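Side-chain contacts in B-agarase (PDB 5Z6P), which probably hydrolyses beta-linkages of the red-algal polysaccharide agarose, as a beta-agarase of glycoside hydrolase family 50: residues 460-465 against 536-541; 527-532 against 575-580; 597-602 against 616-621. All blocks are in the same frame, centred on the assembly; numbering follows the deposited sequence.

Interaction 1 of 3, residues 460-465 against 536-541; sequences DQVSSG and CPTKAV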
ATOM      1  N   ASP A 460      -5.570  21.351 -17.088  1.00 16.99           N
ATOM      2  CA  ASP A 460      -4.195  21.708 -16.762  1.00 15.26           C
ATOM      3  C   ASP A 460      -3.704  20.878 -15.578  1.00 15.70           C
ATOM      4  O   ASP A 460      -4.492  20.419 -14.756  1.00 15.87           O
ATOM      5  CB  ASP A 460      -4.068  23.208 -16.454  1.00 15.94           C
ATOM      6  CG  ASP A 460      -4.460  24.097 -17.652  1.00 18.73           C
ATOM      7  OD1 ASP A 460      -4.406  23.609 -18.792  1.00 18.58           O
ATOM      8  OD2 ASP A 460      -4.831  25.272 -17.457  1.00 19.18           O
ATOM      9  N   GLN A 461      -2.396  20.681 -15.511  1.00 16.62           N
ATOM     10  CA  GLN A 461      -1.793  19.866 -14.473  1.00 18.01           C
ATOM     11  C   GLN A 461      -0.570  20.541 -13.891  1.00 19.53           C
ATOM     12  O   GLN A 461       0.029  21.411 -14.523  1.00 15.66           O
ATOM     13  CB  GLN A 461      -1.392  18.496 -15.024  1.00 17.38           C
ATOM     14  CG  GLN A 461      -2.556  17.584 -15.301  1.00 17.47           C
ATOM     15  CD  GLN A 461      -2.107  16.295 -15.933  1.00 22.26           C
ATOM     16  OE1 GLN A 461      -1.302  16.304 -16.855  1.00 19.93           O
ATOM     17  NE2 GLN A 461      -2.610  15.183 -15.434  1.00 20.10           N
ATOM     18  N   VAL A 462      -0.198  20.114 -12.691  1.00 16.23           N
ATOM     19  CA  VAL A 462       1.076  20.500 -12.121  1.00 20.02           C
ATOM     20  C   VAL A 462       1.838  19.239 -11.772  1.00 20.39           C
ATOM     21  O   VAL A 462       1.241  18.177 -11.621  1.00 19.47           O
ATOM     22  CB  VAL A 462       0.918  21.377 -10.868  1.00 16.28           C
ATOM     23  CG1 VAL A 462       0.271  22.697 -11.215  1.00 16.55           C
ATOM     24  CG2 VAL A 462       0.082  20.660  -9.889  1.00 21.45           C
ATOM     25  N   SER A 463       3.150  19.370 -11.631  1.00 20.74           N
ATOM     26  CA  SER A 463       4.020  18.228 -11.370  1.00 19.80           C
ATOM     27  C   SER A 463       5.200  18.578 -10.479  1.00 20.60           C
ATOM     28  O   SER A 463       5.332  19.716 -10.018  1.00 20.74           O
ATOM     29  CB  SER A 463       4.537  17.663 -12.692  1.00 25.48           C
ATOM     30  OG  SER A 463       5.408  16.574 -12.483  1.00 34.38           O
ATOM     31  N   SER A 464       6.069  17.600 -10.251  1.00 21.85           N
ATOM     32  CA  SER A 464       7.341  17.848  -9.578  1.00 22.96           C
ATOM     33  C   SER A 464       8.517  17.783 -10.536  1.00 26.79           C
ATOM     34  O   SER A 464       9.649  18.047 -10.146  1.00 25.45           O
ATOM     35  CB  SER A 464       7.558  16.851  -8.447  1.00 21.19           C
ATOM     36  OG  SER A 464       6.707  17.171  -7.383  1.00 20.98           O
ATOM     37  N   GLY A 465       8.240  17.427 -11.787  1.00 28.55           N
ATOM     38  CA  GLY A 465       9.274  17.310 -12.793  1.00 30.89           C
ATOM     39  C   GLY A 465       8.687  17.471 -14.174  1.00 33.93           C
ATOM     40  O   GLY A 465       7.467  17.439 -14.339  1.00 38.16           O
ATOM     41  N   CYS A 536      -0.453  28.218 -17.225  1.00 15.89           N
ATOM     42  CA  CYS A 536      -0.466  27.538 -15.944  1.00 14.63           C
ATOM     43  C   CYS A 536      -1.174  28.392 -14.894  1.00 16.29           C
ATOM     44  O   CYS A 536      -0.563  29.280 -14.325  1.00 14.24           O
ATOM     45  CB  CYS A 536       0.962  27.220 -15.497  1.00 16.66           C
ATOM     46  SG  CYS A 536       1.064  26.268 -14.032  1.00 14.46           S
ATOM     47  N   PRO A 537      -2.465  28.126 -14.658  1.00 15.07           N
ATOM     48  CA  PRO A 537      -3.256  28.885 -13.685  1.00 14.41           C
ATOM     49  C   PRO A 537      -2.661  28.868 -12.270  1.00 13.36           C
ATOM     50  O   PRO A 537      -2.673  29.899 -11.624  1.00 14.14           O
ATOM     51  CB  PRO A 537      -4.625  28.179 -13.714  1.00 12.36           C
ATOM     52  CG  PRO A 537      -4.679  27.505 -15.036  1.00 11.70           C
ATOM     53  CD  PRO A 537      -3.279  27.152 -15.399  1.00 12.38           C
ATOM     54  N   THR A 538      -2.175  27.723 -11.788  1.00 12.91           N
ATOM     55  CA  THR A 538      -1.570  27.688 -10.458  1.00 14.87           C
ATOM     56  C   THR A 538      -0.322  28.601 -10.358  1.00 12.68           C
ATOM     57  O   THR A 538      -0.129  29.273  -9.356  1.00 15.65           O
ATOM     58  CB  THR A 538      -1.213  26.221 -10.036  1.00 12.41           C
ATOM     59  OG1 THR A 538      -2.416  25.505  -9.729  1.00 11.90           O
ATOM     60  CG2 THR A 538      -0.331  26.205  -8.810  1.00  8.63           C
ATOM     61  N   LYS A 539       0.516  28.622 -11.394  1.00 13.09           N
ATOM     62  CA  LYS A 539       1.656  29.537 -11.423  1.00 13.17           C
ATOM     63  C   LYS A 539       1.198  30.996 -11.284  1.00 13.61           C
ATOM     64  O   LYS A 539       1.805  31.763 -10.540  1.00 13.46           O
ATOM     65  CB  LYS A 539       2.472  29.362 -12.715  1.00 15.32           C
ATOM     66  CG  LYS A 539       3.608  30.360 -12.873  1.00 11.15           C
ATOM     67  CD  LYS A 539       4.550  30.316 -11.702  1.00 13.59           C
ATOM     68  CE  LYS A 539       5.615  31.391 -11.777  1.00 14.83           C
ATOM     69  NZ  LYS A 539       6.644  31.133 -12.833  1.00 17.21           N
ATOM     70  N   ALA A 540       0.134  31.371 -11.998  1.00 13.65           N
ATOM     71  CA  ALA A 540      -0.426  32.725 -11.863  1.00 15.88           C
ATOM     72  C   ALA A 540      -0.798  33.019 -10.408  1.00 16.62           C
ATOM     73  O   ALA A 540      -0.494  34.094  -9.876  1.00 15.83           O
ATOM     74  CB  ALA A 540      -1.626  32.900 -12.749  1.00 11.99           C
ATOM     75  N   VAL A 541      -1.462  32.051  -9.775  1.00 14.07           N
ATOM     76  CA  VAL A 541      -1.822  32.153  -8.370  1.00 13.48           C
ATOM     77  C   VAL A 541      -0.561  32.313  -7.510  1.00 15.28           C
ATOM     78  O   VAL A 541      -0.538  33.150  -6.621  1.00 13.58           O
ATOM     79  CB  VAL A 541      -2.627  30.916  -7.882  1.00 13.73           C
ATOM     80  CG1 VAL A 541      -2.826  30.961  -6.366  1.00 17.29           C
ATOM     81  CG2 VAL A 541      -3.959  30.856  -8.587  1.00 13.29           C
TER
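D460 and V462 lie against P537 and T538, where a short strand meets the first turn of a helix. The strand, 461-462, pairs antiparallel with 472-473. The helix, 537-550, starts right after C536, its N-cap, with P537 in its first turn.

V462 buries the most surface here. Its chi1 of -65° sets CG1 beside the backbone N, and CG1 is the branch that reaches the helix. It stops 4.0 Å from CB of T538, and the two side chains cross at about a right angle. The contact between these two carbons is apolar. OG1 of T538, beside the same methyl, hydrogen-bonds to OD1 of D474. V462 and T538 are buried, and both also touch F594 of helix 581-609.

D460 and P537 form the more open part, and both residues are partly exposed. OD2 of D460 meets the outer rim of the proline ring at the CD-CG bond, 3.2 Å from CD of P537 and 3.3 Å from its CG. This is close packing of a carboxylate oxygen on ring carbons. The side chains of D460 and P537 also cross at about a right angle. The other oxygen, OD1, makes a salt bridge to R479, which probably helps fix the rotation of the carboxylate.

The helix start is capped by sulfur rather than oxygen. K539 N donates to SG of C536 at 3.6 Å, with an N-H...S angle of 155°.

Interaction 2 of 3, residues 527-532 against 575-580; sequences HTLGRS and KGLTHN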
ATOM      1  N   HIS A 527       8.859  23.039  -9.239  1.00 17.06           N
ATOM      2  CA  HIS A 527       8.641  22.818 -10.663  1.00 19.21           C
ATOM      3  C   HIS A 527       7.680  23.845 -11.264  1.00 19.46           C
ATOM      4  O   HIS A 527       7.937  24.396 -12.323  1.00 15.87           O
ATOM      5  CB  HIS A 527       8.094  21.412 -10.926  1.00 17.65           C
ATOM      6  CG  HIS A 527       7.955  21.094 -12.380  1.00 19.22           C
ATOM      7  ND1 HIS A 527       6.771  21.244 -13.066  1.00 19.21           N
ATOM      8  CD2 HIS A 527       8.864  20.652 -13.283  1.00 19.88           C
ATOM      9  CE1 HIS A 527       6.953  20.899 -14.331  1.00 23.23           C
ATOM     10  NE2 HIS A 527       8.218  20.542 -14.486  1.00 23.24           N
ATOM     11  N   THR A 528       6.573  24.082 -10.580  1.00 17.87           N
ATOM     12  CA  THR A 528       5.572  25.028 -11.055  1.00 20.25           C
ATOM     13  C   THR A 528       6.137  26.456 -11.179  1.00 16.79           C
ATOM     14  O   THR A 528       5.857  27.133 -12.161  1.00 16.42           O
ATOM     15  CB  THR A 528       4.336  25.008 -10.149  1.00 14.59           C
ATOM     16  OG1 THR A 528       3.735  23.705 -10.200  1.00 17.24           O
ATOM     17  CG2 THR A 528       3.327  26.018 -10.593  1.00 16.23           C
ATOM     18  N   LEU A 529       6.945  26.892 -10.217  1.00 15.49           N
ATOM     19  CA  LEU A 529       7.649  28.170 -10.317  1.00 15.14           C
ATOM     20  C   LEU A 529       8.505  28.247 -11.597  1.00 17.76           C
ATOM     21  O   LEU A 529       8.701  29.322 -12.171  1.00 15.01           O
ATOM     22  CB  LEU A 529       8.530  28.411  -9.089  1.00 15.36           C
ATOM     23  CG  LEU A 529       7.823  28.900  -7.825  1.00 15.67           C
ATOM     24  CD1 LEU A 529       8.753  28.910  -6.620  1.00 15.95           C
ATOM     25  CD2 LEU A 529       7.223  30.279  -8.081  1.00 13.44           C
ATOM     26  N   GLY A 530       8.997  27.098 -12.038  1.00 17.93           N
ATOM     27  CA  GLY A 530       9.775  27.031 -13.251  1.00 17.76           C
ATOM     28  C   GLY A 530       8.947  27.243 -14.505  1.00 22.37           C
ATOM     29  O   GLY A 530       9.502  27.557 -15.542  1.00 17.89           O
ATOM     30  N   ARG A 531       7.626  27.079 -14.407  1.00 18.29           N
ATOM     31  CA  ARG A 531       6.750  27.196 -15.566  1.00 16.17           C
ATOM     32  C   ARG A 531       6.275  28.624 -15.854  1.00 19.57           C
ATOM     33  O   ARG A 531       6.351  29.515 -15.000  1.00 15.54           O
ATOM     34  CB  ARG A 531       5.551  26.272 -15.389  1.00 15.73           C
ATOM     35  CG  ARG A 531       5.950  24.797 -15.333  1.00 18.06           C
ATOM     36  CD  ARG A 531       4.777  23.910 -15.038  1.00 19.23           C
ATOM     37  NE  ARG A 531       3.716  24.023 -16.032  1.00 18.72           N
ATOM     38  CZ  ARG A 531       2.535  23.434 -15.898  1.00 17.47           C
ATOM     39  NH1 ARG A 531       2.289  22.724 -14.814  1.00 18.90           N
ATOM     40  NH2 ARG A 531       1.599  23.559 -16.826  1.00 18.44           N
ATOM     41  N   SER A 532       5.792  28.844 -17.070  1.00 19.44           N
ATOM     42  CA  SER A 532       5.251  30.146 -17.427  1.00 19.66           C
ATOM     43  C   SER A 532       3.777  30.288 -17.011  1.00 17.99           C
ATOM     44  O   SER A 532       2.971  29.377 -17.170  1.00 17.41           O
ATOM     45  CB  SER A 532       5.411  30.385 -18.927  1.00 23.23           C
ATOM     46  OG  SER A 532       4.994  29.245 -19.648  1.00 28.56           O
ATOM     47  N   LYS A 575      14.083  29.091 -12.536  1.00 22.42           N
ATOM     48  CA  LYS A 575      14.685  27.783 -12.328  1.00 21.22           C
ATOM     49  C   LYS A 575      16.038  27.958 -11.659  1.00 28.23           C
ATOM     50  O   LYS A 575      16.557  29.068 -11.578  1.00 25.51           O
ATOM     51  CB  LYS A 575      14.842  27.042 -13.657  1.00 29.19           C
ATOM     52  CG  LYS A 575      13.538  26.661 -14.319  1.00 26.46           C
ATOM     53  CD  LYS A 575      13.769  25.998 -15.650  1.00 29.82           C
ATOM     54  CE  LYS A 575      12.451  25.729 -16.343  1.00 28.38           C
ATOM     55  NZ  LYS A 575      12.626  25.142 -17.700  1.00 35.45           N
ATOM     56  N   GLY A 576      16.611  26.858 -11.183  1.00 31.74           N
ATOM     57  CA  GLY A 576      17.916  26.906 -10.558  1.00 30.02           C
ATOM     58  C   GLY A 576      17.918  27.656  -9.240  1.00 30.62           C
ATOM     59  O   GLY A 576      18.913  28.282  -8.876  1.00 30.10           O
ATOM     60  N   LEU A 577      16.796  27.584  -8.524  1.00 26.14           N
ATOM     61  CA  LEU A 577      16.661  28.238  -7.231  1.00 24.92           C
ATOM     62  C   LEU A 577      17.557  27.531  -6.227  1.00 26.63           C
ATOM     63  O   LEU A 577      17.718  26.316  -6.281  1.00 25.07           O
ATOM     64  CB  LEU A 577      15.201  28.225  -6.761  1.00 22.44           C
ATOM     65  CG  LEU A 577      14.174  28.949  -7.643  1.00 26.96           C
ATOM     66  CD1 LEU A 577      12.768  28.748  -7.102  1.00 23.89           C
ATOM     67  CD2 LEU A 577      14.489  30.434  -7.788  1.00 18.31           C
ATOM     68  N   THR A 578      18.151  28.290  -5.318  1.00 26.85           N
ATOM     69  CA  THR A 578      19.114  27.713  -4.393  1.00 29.92           C
ATOM     70  C   THR A 578      18.430  27.066  -3.189  1.00 28.92           C
ATOM     71  O   THR A 578      19.061  26.326  -2.446  1.00 29.24           O
ATOM     72  CB  THR A 578      20.123  28.769  -3.909  1.00 33.13           C
ATOM     73  OG1 THR A 578      19.477  29.695  -3.023  1.00 36.27           O
ATOM     74  CG2 THR A 578      20.698  29.523  -5.102  1.00 32.26           C
ATOM     75  N   HIS A 579      17.143  27.354  -3.012  1.00 27.18           N
ATOM     76  CA  HIS A 579      16.359  26.803  -1.913  1.00 20.63           C
ATOM     77  C   HIS A 579      16.884  27.246  -0.539  1.00 23.42           C
ATOM     78  O   HIS A 579      17.117  26.407   0.318  1.00 24.04           O
ATOM     79  CB  HIS A 579      16.335  25.266  -1.970  1.00 23.47           C
ATOM     80  CG  HIS A 579      15.923  24.694  -3.291  1.00 23.09           C
ATOM     81  ND1 HIS A 579      15.134  25.381  -4.197  1.00 23.43           N
ATOM     82  CD2 HIS A 579      16.191  23.503  -3.870  1.00 23.86           C
ATOM     83  CE1 HIS A 579      14.941  24.637  -5.266  1.00 22.75           C
ATOM     84  NE2 HIS A 579      15.571  23.487  -5.092  1.00 25.54           N
ATOM     85  N   ASN A 580      17.050  28.549  -0.304  1.00 24.68           N
ATOM     86  CA  ASN A 580      17.476  28.993   1.022  1.00 22.11           C
ATOM     87  C   ASN A 580      16.307  28.906   1.988  1.00 23.08           C
ATOM     88  O   ASN A 580      15.231  28.460   1.608  1.00 25.91           O
ATOM     89  CB  ASN A 580      18.082  30.416   0.983  1.00 25.55           C
ATOM     90  CG  ASN A 580      17.146  31.465   0.374  1.00 23.12           C
ATOM     91  OD1 ASN A 580      15.930  31.357   0.439  1.00 25.66           O
ATOM     92  ND2 ASN A 580      17.731  32.485  -0.220  1.00 21.55           N
TER
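L529 and L577 meet through one methyl each, and their side chains cross at about a right angle. CD1 of L529 stands 4.0 Å from CD1 of L577. L529 CD1 approaches from helix 523-530, while L577, in the loop, points its CB toward L529 and G530.

K575 takes part with its extended chain, which runs along the backbone of G530. CG of K575 lies 3.9 Å from CA of G530, and further out CE of K575 lies 3.6 Å from G530 O. So the lysine touches G530 through its aliphatic carbons. G530 has no side chain, which leaves room for this approach. The two CA atoms, of G530 and K575, are 5.1 Å apart.

The contact joins helix 523-530 to the linker between helices 567-572 and 581-609. A backbone hydrogen bond between L529 and V574 lies next to it. Helix 581-609 packs against both leucines: L529 rests on L590, and L577 on Q583 and Y587.

Further along the linker, L577 O sits 3.4 Å above one face of the H579 ring, offset toward the rim. H579 ND1 hydrogen-bonds to OH of Y587. N580 is the N-cap of helix 581-609, with OD1 accepting from Q583 N.

Interaction 3 of 3, residues 597-602 against 616-621; sequences EYFRVV and LGCRFA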
ATOM      1  N   GLU A 597      -6.948  24.748  -2.623  1.00 12.11           N
ATOM      2  CA  GLU A 597      -7.912  24.910  -3.700  1.00 12.56           C
ATOM      3  C   GLU A 597      -8.379  23.570  -4.275  1.00 11.79           C
ATOM      4  O   GLU A 597      -9.522  23.452  -4.645  1.00 12.32           O
ATOM      5  CB  GLU A 597      -7.336  25.771  -4.831  1.00 12.96           C
ATOM      6  CG  GLU A 597      -8.354  26.148  -5.912  1.00 13.25           C
ATOM      7  CD  GLU A 597      -9.408  27.175  -5.449  1.00 15.73           C
ATOM      8  OE1 GLU A 597      -9.385  27.617  -4.284  1.00 17.83           O
ATOM      9  OE2 GLU A 597     -10.271  27.546  -6.263  1.00 17.03           O
ATOM     10  N   TYR A 598      -7.500  22.573  -4.372  1.00 11.14           N
ATOM     11  CA  TYR A 598      -7.968  21.245  -4.769  1.00 12.23           C
ATOM     12  C   TYR A 598      -9.079  20.786  -3.799  1.00 13.43           C
ATOM     13  O   TYR A 598     -10.163  20.398  -4.209  1.00 12.04           O
ATOM     14  CB  TYR A 598      -6.824  20.220  -4.793  1.00 14.75           C
ATOM     15  CG  TYR A 598      -7.294  18.761  -4.859  1.00 12.08           C
ATOM     16  CD1 TYR A 598      -7.551  18.140  -6.074  1.00 11.57           C
ATOM     17  CD2 TYR A 598      -7.475  18.017  -3.695  1.00 13.00           C
ATOM     18  CE1 TYR A 598      -7.991  16.795  -6.128  1.00 15.17           C
ATOM     19  CE2 TYR A 598      -7.902  16.704  -3.728  1.00 15.80           C
ATOM     20  CZ  TYR A 598      -8.161  16.086  -4.941  1.00 13.44           C
ATOM     21  OH  TYR A 598      -8.595  14.782  -4.935  1.00 14.21           O
ATOM     22  N   PHE A 599      -8.802  20.853  -2.503  1.00 14.70           N
ATOM     23  CA  PHE A 599      -9.755  20.340  -1.534  1.00 14.88           C
ATOM     24  C   PHE A 599     -11.019  21.192  -1.491  1.00 14.71           C
ATOM     25  O   PHE A 599     -12.103  20.654  -1.277  1.00 14.81           O
ATOM     26  CB  PHE A 599      -9.105  20.225  -0.152  1.00 15.28           C
ATOM     27  CG  PHE A 599      -8.066  19.128  -0.063  1.00 12.60           C
ATOM     28  CD1 PHE A 599      -8.437  17.793  -0.153  1.00 12.08           C
ATOM     29  CD2 PHE A 599      -6.728  19.431   0.119  1.00 12.66           C
ATOM     30  CE1 PHE A 599      -7.490  16.774  -0.070  1.00 10.45           C
ATOM     31  CE2 PHE A 599      -5.769  18.418   0.183  1.00 13.27           C
ATOM     32  CZ  PHE A 599      -6.164  17.079   0.092  1.00 12.46           C
ATOM     33  N   ARG A 600     -10.886  22.500  -1.734  1.00 12.12           N
ATOM     34  CA  ARG A 600     -12.040  23.409  -1.741  1.00 12.14           C
ATOM     35  C   ARG A 600     -12.979  23.079  -2.891  1.00 12.24           C
ATOM     36  O   ARG A 600     -14.199  22.998  -2.705  1.00 11.38           O
ATOM     37  CB  ARG A 600     -11.598  24.895  -1.831  1.00 13.72           C
ATOM     38  CG  ARG A 600     -12.742  25.925  -1.677  1.00 13.28           C
ATOM     39  CD  ARG A 600     -12.281  27.427  -1.804  1.00 13.96           C
ATOM     40  NE  ARG A 600     -12.165  27.792  -3.212  1.00 17.57           N
ATOM     41  CZ  ARG A 600     -13.146  28.313  -3.944  1.00 15.99           C
ATOM     42  NH1 ARG A 600     -14.324  28.589  -3.404  1.00 16.18           N
ATOM     43  NH2 ARG A 600     -12.941  28.569  -5.223  1.00 17.75           N
ATOM     44  N   VAL A 601     -12.413  22.883  -4.081  1.00 12.77           N
ATOM     45  CA  VAL A 601     -13.242  22.644  -5.262  1.00 11.65           C
ATOM     46  C   VAL A 601     -13.967  21.297  -5.137  1.00 13.12           C
ATOM     47  O   VAL A 601     -15.175  21.222  -5.355  1.00 12.74           O
ATOM     48  CB  VAL A 601     -12.422  22.687  -6.574  1.00 13.52           C
ATOM     49  CG1 VAL A 601     -13.259  22.224  -7.725  1.00 12.34           C
ATOM     50  CG2 VAL A 601     -11.890  24.115  -6.837  1.00 16.42           C
ATOM     51  N   VAL A 602     -13.239  20.256  -4.746  1.00 11.03           N
ATOM     52  CA  VAL A 602     -13.848  18.944  -4.557  1.00 11.96           C
ATOM     53  C   VAL A 602     -14.942  19.004  -3.489  1.00 13.95           C
ATOM     54  O   VAL A 602     -16.030  18.528  -3.719  1.00 15.53           O
ATOM     55  CB  VAL A 602     -12.823  17.862  -4.163  1.00 15.31           C
ATOM     56  CG1 VAL A 602     -13.550  16.545  -3.822  1.00 11.79           C
ATOM     57  CG2 VAL A 602     -11.796  17.642  -5.279  1.00 10.73           C
ATOM     58  N   LEU A 616     -14.363  12.350   2.602  1.00 16.04           N
ATOM     59  CA  LEU A 616     -13.330  11.677   3.376  1.00 16.88           C
ATOM     60  C   LEU A 616     -11.922  11.900   2.860  1.00 15.14           C
ATOM     61  O   LEU A 616     -11.002  11.246   3.307  1.00 15.45           O
ATOM     62  CB  LEU A 616     -13.618  10.175   3.429  1.00 16.94           C
ATOM     63  CG  LEU A 616     -15.019   9.803   3.918  1.00 13.96           C
ATOM     64  CD1 LEU A 616     -15.238   8.330   3.707  1.00 14.17           C
ATOM     65  CD2 LEU A 616     -15.271  10.170   5.374  1.00 12.95           C
ATOM     66  N   GLY A 617     -11.748  12.819   1.916  1.00 14.13           N
ATOM     67  CA  GLY A 617     -10.403  13.170   1.500  1.00 13.85           C
ATOM     68  C   GLY A 617      -9.809  12.347   0.371  1.00 14.48           C
ATOM     69  O   GLY A 617     -10.535  11.766  -0.432  1.00 17.90           O
ATOM     70  N   CYS A 618      -8.482  12.310   0.303  1.00 16.38           N
ATOM     71  CA  CYS A 618      -7.785  11.774  -0.862  1.00 13.93           C
ATOM     72  C   CYS A 618      -6.788  10.667  -0.562  1.00 12.21           C
ATOM     73  O   CYS A 618      -5.963  10.327  -1.415  1.00 13.19           O
ATOM     74  CB  CYS A 618      -7.046  12.895  -1.588  1.00 15.85           C
ATOM     75  SG  CYS A 618      -5.794  13.687  -0.586  1.00 14.86           S
ATOM     76  N   ARG A 619      -6.840  10.140   0.654  1.00 12.83           N
ATOM     77  CA  ARG A 619      -6.073   8.967   1.025  1.00 13.34           C
ATOM     78  C   ARG A 619      -4.579   9.195   0.825  1.00 18.55           C
ATOM     79  O   ARG A 619      -3.994   8.718  -0.160  1.00 16.48           O
ATOM     80  CB  ARG A 619      -6.550   7.744   0.212  1.00 15.07           C
ATOM     81  CG  ARG A 619      -8.073   7.539   0.290  1.00 14.88           C
ATOM     82  CD  ARG A 619      -8.609   6.612  -0.802  1.00 14.49           C
ATOM     83  NE  ARG A 619      -8.104   5.257  -0.650  1.00 11.65           N
ATOM     84  CZ  ARG A 619      -8.591   4.390   0.229  1.00 12.70           C
ATOM     85  NH1 ARG A 619      -9.598   4.758   1.019  1.00 12.31           N
ATOM     86  NH2 ARG A 619      -8.081   3.162   0.313  1.00 11.67           N
ATOM     87  N   PHE A 620      -3.977   9.941   1.755  1.00 17.15           N
ATOM     88  CA  PHE A 620      -2.552  10.268   1.712  1.00 13.46           C
ATOM     89  C   PHE A 620      -1.649   9.031   1.848  1.00 16.40           C
ATOM     90  O   PHE A 620      -1.696   8.347   2.869  1.00 12.79           O
ATOM     91  CB  PHE A 620      -2.184  11.246   2.845  1.00 12.30           C
ATOM     92  CG  PHE A 620      -2.803  12.617   2.723  1.00 13.57           C
ATOM     93  CD1 PHE A 620      -2.517  13.431   1.631  1.00 16.31           C
ATOM     94  CD2 PHE A 620      -3.624  13.112   3.722  1.00 14.31           C
ATOM     95  CE1 PHE A 620      -3.068  14.720   1.533  1.00 12.05           C
ATOM     96  CE2 PHE A 620      -4.177  14.399   3.632  1.00 13.70           C
ATOM     97  CZ  PHE A 620      -3.896  15.185   2.533  1.00 15.07           C
ATOM     98  N   ALA A 621      -0.802   8.763   0.856  1.00 14.66           N
ATOM     99  CA  ALA A 621       0.268   7.781   1.071  1.00 13.12           C
ATOM    100  C   ALA A 621       1.341   8.431   1.927  1.00 16.21           C
ATOM    101  O   ALA A 621       1.440   9.660   1.954  1.00 14.02           O
ATOM    102  CB  ALA A 621       0.849   7.306  -0.241  1.00 12.99           C
TER
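F599 meets C618 and F620, and Y598 meets C618. All four side chains are buried.

The sulfur-aromatic contact is the closest of these. SG of C618 lies at the edge of the F599 ring, 3.5 Å from CZ of F599. It is 83° off the ring normal, so it is nearly in the ring plane. C618 has a chi1 of 62°, which sets SG between the backbone N and the carbonyl carbon and turns it to that edge.

The remaining carbon contacts across the segments are apolar. F599 and F620 come from opposite directions, and their CZ atoms are 3.8 Å apart. Y598 adds a looser contact: its CE2 is 4.5 Å from CB of C618. Within the helix, CD2 of Y598 lies 3.6 Å above the centre of one face of the F599 ring. W512 meets all three rings, edge-to-face with Y598, and A633 of helix 627-634 touches both F599 and F620.

In fold terms, helix 581-609 packs here on the loop after strand 614-615. The backbone of this loop bonds to the neighbouring strand 501-506 through G617 and I506. This fits the (beta/alpha)8 barrel of clan GH-A, to which family 50 belongs.

Polar groups lie around the apolar core. Y598 OH comes within 4.1 Å of CB of C618 and hydrogen-bonds to D507. Away from the loop, R600 grips E597 side-on in a salt bridge, with NE to OE1 and NH2 to OE2, each at 3.0 Å.

Interactions 1 and 2 touch, with centres 12 Å apart. R531 NH1 reaches Q461 O at 2.6 Å, and K539 NZ reaches R531 O at 2.7 Å, both probable hydrogen bonds. Their segments alternate along the chain. Interaction 3 follows both in sequence. Its centre is 17 Å from interaction 1 and 25 Å from interaction 2, and it touches neither. Helix 581-609 relates all three: it packs on V462, T538, L529 and L577 and supplies Y598 and F599. GH-A active sites lie at the C-terminal ends of the barrel strands. R619 of interaction 3 forms a salt bridge with E668, at the end of strand 664-668, and hydrogen-bonds to N508, just after strand 501-506, so interaction 3 probably borders that region.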